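Local coordinates for regulatory Subunit of Protein Kinase A (cAMP-dependent) from Euglena gracilis (Euglena gracilis, PDB 6RSX) that binds two cyclic AMP molecules in tandem cyclic nucleotide-binding domains and, as a kinase A regulatory subunit, probably controls a catalytic partner, at residues S260-R263 and E264-T267; S52-V55 and V56-M60; R146-L149 and T150-R154. All blocks are in the same frame, centred on the assembly; numbering follows the deposited sequence.

Interaction 1: residues S260-R263 and E264-T267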
loop_
_atom_site.group_PDB
_atom_site.type_symbol
_atom_site.label_atom_id
_atom_site.label_comp_id
_atom_site.label_asym_id
_atom_site.label_seq_id
_atom_site.Cartn_x
_atom_site.Cartn_y
_atom_site.Cartn_z
ATOM N N SER A 260 -1.296 -10.155 -2.612
ATOM C CA SER A 260 -0.616 -9.550 -3.743
ATOM C C SER A 260 -0.544 -8.033 -3.623
ATOM O O SER A 260 -1.328 -7.388 -2.918
ATOM C CB SER A 260 -1.303 -9.920 -5.058
ATOM O OG SER A 260 -2.592 -9.368 -5.115
ATOM N N LEU A 261 0.432 -7.478 -4.334
ATOM C CA LEU A 261 0.552 -6.046 -4.576
ATOM C C LEU A 261 0.481 -5.818 -6.073
ATOM O O LEU A 261 1.191 -6.497 -6.841
ATOM C CB LEU A 261 1.869 -5.490 -4.039
ATOM C CG LEU A 261 2.157 -5.549 -2.556
ATOM C CD1 LEU A 261 3.539 -4.992 -2.311
ATOM C CD2 LEU A 261 1.060 -4.710 -1.799
ATOM N N ASP A 262 -0.364 -4.875 -6.494
ATOM C CA ASP A 262 -0.365 -4.550 -7.916
ATOM C C ASP A 262 0.849 -3.684 -8.253
ATOM O O ASP A 262 1.561 -3.201 -7.373
ATOM C CB ASP A 262 -1.699 -3.896 -8.329
ATOM C CG ASP A 262 -1.876 -2.468 -7.804
ATOM O OD1 ASP A 262 -0.901 -1.820 -7.368
ATOM O OD2 ASP A 262 -3.034 -1.989 -7.827
ATOM N N ARG A 263 1.115 -3.524 -9.554
ATOM C CA ARG A 263 2.346 -2.858 -9.982
ATOM C C ARG A 263 2.534 -1.499 -9.302
ATOM O O ARG A 263 3.634 -1.163 -8.839
ATOM C CB ARG A 263 2.348 -2.685 -11.496
ATOM C CG ARG A 263 3.523 -1.886 -11.976
ATOM C CD ARG A 263 3.485 -1.660 -13.481
ATOM N NE ARG A 263 3.342 -2.900 -14.240
ATOM C CZ ARG A 263 4.358 -3.605 -14.743
ATOM N NH1 ARG A 263 4.114 -4.715 -15.432
ATOM N NH2 ARG A 263 5.618 -3.207 -14.561
ATOM N N GLU A 264 1.474 -0.690 -9.274
ATOM C CA GLU A 264 1.551 0.651 -8.684
ATOM C C GLU A 264 1.916 0.596 -7.197
ATOM O O GLU A 264 2.794 1.332 -6.734
ATOM C CB GLU A 264 0.218 1.374 -8.905
ATOM C CG GLU A 264 0.181 2.831 -8.456
ATOM C CD GLU A 264 -1.214 3.476 -8.599
ATOM O OE1 GLU A 264 -2.230 2.762 -8.703
ATOM O OE2 GLU A 264 -1.307 4.716 -8.605
ATOM N N SER A 265 1.266 -0.292 -6.435
ATOM C CA SER A 265 1.558 -0.436 -5.008
ATOM C C SER A 265 2.931 -1.039 -4.774
ATOM O O SER A 265 3.660 -0.606 -3.875
ATOM C CB SER A 265 0.509 -1.322 -4.335
ATOM O OG SER A 265 -0.758 -0.715 -4.340
ATOM N N PHE A 266 3.286 -2.074 -5.542
ATOM C CA PHE A 266 4.632 -2.626 -5.431
ATOM C C PHE A 266 5.681 -1.528 -5.581
ATOM O O PHE A 266 6.574 -1.369 -4.736
ATOM C CB PHE A 266 4.828 -3.731 -6.475
ATOM C CG PHE A 266 6.191 -4.341 -6.443
ATOM C CD1 PHE A 266 6.517 -5.266 -5.467
ATOM C CD2 PHE A 266 7.151 -3.977 -7.379
ATOM C CE1 PHE A 266 7.777 -5.840 -5.429
ATOM C CE2 PHE A 266 8.411 -4.532 -7.348
ATOM C CZ PHE A 266 8.734 -5.465 -6.371
ATOM N N THR A 267 5.551 -0.716 -6.619
ATOM C CA THR A 267 6.559 0.306 -6.860
ATOM C C THR A 267 6.574 1.334 -5.733
ATOM O O THR A 267 7.646 1.727 -5.253
ATOM C CB THR A 267 6.303 0.948 -8.234
ATOM O OG1 THR A 267 6.416 -0.064 -9.246
ATOM C CG2 THR A 267 7.312 2.030 -8.535
#
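Asp262 and Ser265 meet through their first torsions: CG of Asp262 is placed between its own N and carbonyl carbon (chi1 72°), which swings the carboxylate over the start of the helix, while OG of Ser265 points back beside its own N (chi1 -66°). Asp262 OD1 therefore accepts from Ser265 N at 2.8 Å. This bond is straight, with an N-H...O angle of 170°, and runs nearly along the C-O axis of OD1. Ser265 OG adds a weak second bond to the same oxygen, at 3.2 Å.

Asp262 is engaged through its backbone too: its carbonyl oxygen takes the N-H of Phe266 at 2.8 Å, closing the first turn of the helix. One residue on, Arg263 O receives two donors from Thr267, the backbone N and OG1, each at 3.0 Å and from opposite faces of the carbonyl plane, so that the hydroxyl is tied to its own helix. On the buried side the bonds give way to apolar packing. Leu261 CB lies 4.2 Å from Phe266 CB, and Leu261 CD1 sits at the edge of the phenyl ring, near its plane; the ring itself continues onto Phe205 and helix 237-242.

The other carboxylate oxygen of Asp262, OD2, forms a salt bridge with Arg46, which also binds Glu264 OE1. This shared cation would be expected to offset the like charges, whose OD2 and OE1 atoms stand 4.9 Å apart. An aspartate N-cap thus marks the passage from strand 256-262 to helix 263-269, the strand-to-helix junction that follows the beta barrel of a cyclic nucleotide-binding domain.

Interaction 2: residues S52-V55 and V56-M60; sequences SLEV and VYSSM
Leu53 and Tyr57, one turn apart, make the apolar part of this contact. Their side chains lie side by side and point the same way, with Leu53 CB 3.9 Å from Tyr57 CE2. The ring stands close to the backbone as well, and Leu53 O approaches it obliquely.

Regular backbone hydrogen bonds form the second group: Val56 N to Ser52 O and Tyr57 N to Leu53 O, the latter 2.8 Å long with an N-H...O angle of 162°. Farther along, the pattern slackens. Ser58 N reaches Glu54 O at 3.2 Å with an angle of 142°, and the bond from Ser59 N to Val55 O is weak.

Serine hydroxyls bonded to carbonyls of the preceding turn form the third group. Ser58 OG, set between its own N and carbonyl carbon (chi1 69°), also bonds to Glu54 O, which therefore accepts from both N and OG of one residue. Ser59 OG, turned instead beside its own N, donates to Val55 O at 2.9 Å. These side-chain bonds supplement the bent or weak backbone ones, while Val56 O takes the N-H groups of both Ser59 and Met60.

Tyr57 packs on helix 29-39, Val55 and Val56 on helix 141-147, and Met60 is the first residue to leave helical angles: this is the last turn of helix 50-59, where weaker and doubled bonds join the regular pattern, directly ahead of strand 61-65.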
loop_
_atom_site.group_PDB
_atom_site.type_symbol
_atom_site.label_atom_id
_atom_site.label_comp_id
_atom_site.label_asym_id
_atom_site.label_seq_id
_atom_site.Cartn_x
_atom_site.Cartn_y
_atom_site.Cartn_z
ATOM N N SER A 52 -20.444 4.204 0.023
ATOM C CA SER A 52 -19.472 4.989 0.772
ATOM C C SER A 52 -18.798 6.024 -0.121
ATOM O O SER A 52 -18.510 7.140 0.322
ATOM C CB SER A 52 -18.442 4.061 1.409
ATOM O OG SER A 52 -19.023 3.353 2.486
ATOM N N LEU A 53 -18.529 5.673 -1.386
ATOM C CA LEU A 53 -17.912 6.643 -2.285
ATOM C C LEU A 53 -18.812 7.850 -2.469
ATOM O O LEU A 53 -18.337 8.993 -2.494
ATOM C CB LEU A 53 -17.583 5.997 -3.635
ATOM C CG LEU A 53 -16.394 5.045 -3.589
ATOM C CD1 LEU A 53 -16.082 4.558 -4.978
ATOM C CD2 LEU A 53 -15.198 5.744 -3.008
ATOM N N GLU A 54 -20.127 7.623 -2.548
ATOM C CA GLU A 54 -21.056 8.742 -2.611
ATOM C C GLU A 54 -20.898 9.646 -1.396
ATOM O O GLU A 54 -21.025 10.875 -1.500
ATOM C CB GLU A 54 -22.494 8.224 -2.712
ATOM C CG GLU A 54 -23.377 8.946 -3.728
ATOM C CD GLU A 54 -23.975 10.240 -3.207
ATOM O OE1 GLU A 54 -23.865 10.519 -1.987
ATOM O OE2 GLU A 54 -24.563 10.986 -4.024
ATOM N N VAL A 55 -20.646 9.058 -0.222
ATOM C CA VAL A 55 -20.431 9.883 0.964
ATOM C C VAL A 55 -19.143 10.685 0.822
ATOM O O VAL A 55 -19.096 11.880 1.135
ATOM C CB VAL A 55 -20.409 9.009 2.228
ATOM C CG1 VAL A 55 -20.023 9.843 3.426
ATOM C CG2 VAL A 55 -21.757 8.347 2.441
ATOM N N VAL A 56 -18.077 10.035 0.352
ATOM C CA VAL A 56 -16.817 10.739 0.147
ATOM C C VAL A 56 -17.014 11.906 -0.810
ATOM O O VAL A 56 -16.612 13.032 -0.523
ATOM C CB VAL A 56 -15.740 9.767 -0.359
ATOM C CG1 VAL A 56 -14.466 10.538 -0.728
ATOM C CG2 VAL A 56 -15.450 8.719 0.679
ATOM N N TYR A 57 -17.666 11.662 -1.961
ATOM C CA TYR A 57 -17.740 12.707 -2.969
ATOM C C TYR A 57 -18.606 13.872 -2.542
ATOM O O TYR A 57 -18.452 14.971 -3.093
ATOM C CB TYR A 57 -18.274 12.169 -4.290
ATOM C CG TYR A 57 -17.387 11.128 -4.906
ATOM C CD1 TYR A 57 -16.006 11.289 -4.934
ATOM C CD2 TYR A 57 -17.933 9.973 -5.443
ATOM C CE1 TYR A 57 -15.183 10.306 -5.523
ATOM C CE2 TYR A 57 -17.116 8.992 -6.036
ATOM C CZ TYR A 57 -15.755 9.167 -6.063
ATOM O OH TYR A 57 -14.965 8.192 -6.646
ATOM N N SER A 58 -19.537 13.662 -1.612
ATOM C CA SER A 58 -20.343 14.768 -1.130
ATOM C C SER A 58 -19.779 15.428 0.128
ATOM O O SER A 58 -20.131 16.581 0.407
ATOM C CB SER A 58 -21.791 14.296 -0.869
ATOM O OG SER A 58 -21.881 13.416 0.244
ATOM N N SER A 59 -18.902 14.739 0.867
ATOM C CA SER A 59 -18.406 15.200 2.160
ATOM C C SER A 59 -17.005 15.798 2.128
ATOM O O SER A 59 -16.709 16.672 2.949
ATOM C CB SER A 59 -18.400 14.040 3.173
ATOM O OG SER A 59 -19.719 13.540 3.404
ATOM N N MET A 60 -16.102 15.331 1.254
ATOM C CA MET A 60 -14.737 15.849 1.344
ATOM C C MET A 60 -14.708 17.348 1.082
ATOM O O MET A 60 -15.471 17.875 0.262
ATOM C CB MET A 60 -13.810 15.118 0.358
ATOM C CG MET A 60 -13.237 13.895 0.964
ATOM S SD MET A 60 -11.973 13.155 -0.069
ATOM C CE MET A 60 -10.687 12.986 1.179
#

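Interaction 3: residues R146-L149 and T150-R154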
loop_
_atom_site.group_PDB
_atom_site.type_symbol
_atom_site.label_atom_id
_atom_site.label_comp_id
_atom_site.label_asym_id
_atom_site.label_seq_id
_atom_site.Cartn_x
_atom_site.Cartn_y
_atom_site.Cartn_z
ATOM N N ARG A 146 -17.493 6.816 10.036
ATOM C CA ARG A 146 -18.576 6.108 9.363
ATOM C C ARG A 146 -18.067 5.166 8.279
ATOM O O ARG A 146 -18.490 4.005 8.221
ATOM C CB ARG A 146 -19.566 7.102 8.762
ATOM C CG ARG A 146 -20.376 7.828 9.810
ATOM C CD ARG A 146 -21.804 7.999 9.354
ATOM N NE ARG A 146 -21.963 9.014 8.321
ATOM C CZ ARG A 146 -22.412 8.776 7.095
ATOM N NH1 ARG A 146 -22.550 9.780 6.242
ATOM N NH2 ARG A 146 -22.734 7.540 6.729
ATOM N N ILE A 147 -17.172 5.635 7.406
ATOM C CA ILE A 147 -16.867 4.908 6.171
ATOM C C ILE A 147 -15.497 4.235 6.118
ATOM O O ILE A 147 -15.327 3.291 5.327
ATOM C CB ILE A 147 -17.041 5.818 4.944
ATOM C CG1 ILE A 147 -15.941 6.861 4.919
ATOM C CG2 ILE A 147 -18.426 6.475 4.938
ATOM C CD1 ILE A 147 -15.941 7.632 3.631
ATOM N N LEU A 148 -14.517 4.659 6.906
ATOM C CA LEU A 148 -13.177 4.088 6.795
ATOM C C LEU A 148 -12.680 3.371 8.044
ATOM O O LEU A 148 -11.833 2.482 7.918
ATOM C CB LEU A 148 -12.159 5.184 6.415
ATOM C CG LEU A 148 -12.102 5.586 4.943
ATOM C CD1 LEU A 148 -11.254 6.848 4.768
ATOM C CD2 LEU A 148 -11.524 4.411 4.138
ATOM N N LEU A 149 -13.187 3.708 9.241
ATOM C CA LEU A 149 -12.503 3.279 10.461
ATOM C C LEU A 149 -12.523 1.756 10.622
ATOM O O LEU A 149 -11.482 1.135 10.888
ATOM C CB LEU A 149 -13.120 3.982 11.692
ATOM C CG LEU A 149 -12.432 3.655 13.022
ATOM C CD1 LEU A 149 -12.639 4.756 14.061
ATOM C CD2 LEU A 149 -12.995 2.344 13.525
ATOM N N THR A 150 -13.696 1.136 10.451
ATOM C CA THR A 150 -13.858 -0.272 10.809
ATOM C C THR A 150 -12.990 -1.169 9.938
ATOM O O THR A 150 -12.179 -1.954 10.439
ATOM C CB THR A 150 -15.326 -0.688 10.689
ATOM O OG1 THR A 150 -16.116 0.107 11.575
ATOM C CG2 THR A 150 -15.476 -2.154 11.048
ATOM N N GLN A 151 -13.159 -1.080 8.623
ATOM C CA GLN A 151 -12.429 -1.996 7.753
ATOM C C GLN A 151 -10.938 -1.683 7.728
ATOM O O GLN A 151 -10.129 -2.595 7.522
ATOM C CB GLN A 151 -13.029 -2.012 6.345
ATOM C CG GLN A 151 -12.681 -0.873 5.447
ATOM C CD GLN A 151 -13.659 0.288 5.541
ATOM O OE1 GLN A 151 -14.368 0.457 6.539
ATOM N NE2 GLN A 151 -13.694 1.108 4.494
ATOM N N THR A 152 -10.540 -0.419 7.954
ATOM C CA THR A 152 -9.102 -0.132 7.967
ATOM C C THR A 152 -8.444 -0.747 9.194
ATOM O O THR A 152 -7.377 -1.376 9.093
ATOM C CB THR A 152 -8.838 1.375 7.913
ATOM O OG1 THR A 152 -9.481 1.922 6.772
ATOM C CG2 THR A 152 -7.307 1.676 7.827
ATOM N N MET A 153 -9.071 -0.570 10.371
ATOM C CA MET A 153 -8.534 -1.149 11.596
ATOM C C MET A 153 -8.474 -2.673 11.497
ATOM O O MET A 153 -7.470 -3.287 11.871
ATOM C CB MET A 153 -9.383 -0.719 12.798
ATOM C CG MET A 153 -8.642 -0.924 14.092
ATOM S SD MET A 153 -9.730 -0.426 15.448
ATOM C CE MET A 153 -10.212 1.152 14.807
ATOM N N ARG A 154 -9.533 -3.294 10.977
ATOM C CA ARG A 154 -9.566 -4.753 10.893
ATOM C C ARG A 154 -8.437 -5.299 10.020
ATOM O O ARG A 154 -7.733 -6.239 10.406
ATOM C CB ARG A 154 -10.919 -5.207 10.355
ATOM C CG ARG A 154 -10.976 -6.707 10.131
ATOM C CD ARG A 154 -12.396 -7.185 10.009
ATOM N NE ARG A 154 -13.086 -6.555 8.892
ATOM C CZ ARG A 154 -14.154 -5.780 9.024
ATOM N NH1 ARG A 154 -14.662 -5.553 10.231
ATOM N NH2 ARG A 154 -14.715 -5.243 7.947
HETATM O O HOH W 1 -16.224 2.339 9.871
#
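Gln151 and Ile147 make the first polar link, in which the side-chain amide folds back to the preceding helix end. Gln151 NE2 donates to Ile147 O at 2.9 Å with an N-H...O angle of 154°. The donor lies in the carbonyl plane and the acceptor in the amide plane, so the flat group is aligned with the oxygen it serves. The fold-back comes from Gln151 CG standing between its own N and carbonyl carbon (chi1 78°), followed by a bend at the next torsion.

Thr152 grips Leu148 O twice. Its OG1 donates at 2.7 Å and its N at 3.2 Å, from opposite faces of the carbonyl plane, so the oxygen one turn back is held by both donors of a single residue. Leu148 crosses both side chains at a slant, CD2 4.0 Å from Gln151 NE2.

Leu149 and Met153 form the apolar pair on another side. They run side by side in the same direction, and Leu149 CD2 meets Met153 CE at 3.3 Å, tighter than usual for carbons. The methionine methyl is brought there by a bend at its last torsion (chi3 -50°). In the backbone, Met153 N bonds to Leu149 O at 3.0 Å, within the first turn of the new helix.

Farther out, a water accepts from Thr150 N and gives a weak bond to Arg146 O, bridging the break between the two helices.

The joint thus connects helix 141-147 to helix 149-165. Ile147 is packed against helix 50-59, Leu148 reaches Phe45 of helix 43-46, and Thr152 and Met153 both touch Met119 of helix 115-120, which follows strand 112-113 and carries Glu115, Leu116 and Ala117 of the cyclic AMP pocket.

In the fold
From the N terminus the three contacts follow one another in series, each closing just a local turn, so none encloses or crosses another. Interaction 2 ends helix 50-59 before strand 61-65. After the first barrel, interaction 3 joins helices 141-147 and 149-165; it touches interaction 2 directly, with Val56 CG2 3.2 Å from Ile147 CD1, so the helices flanking the first barrel pack together. Interaction 1 comes last, where the second barrel passes into helix 263-269. Its centre lies about 22 Å from that of interaction 3 and 26 Å from that of interaction 2, yet its salt bridges to Arg46 reach back to the N-terminal helices.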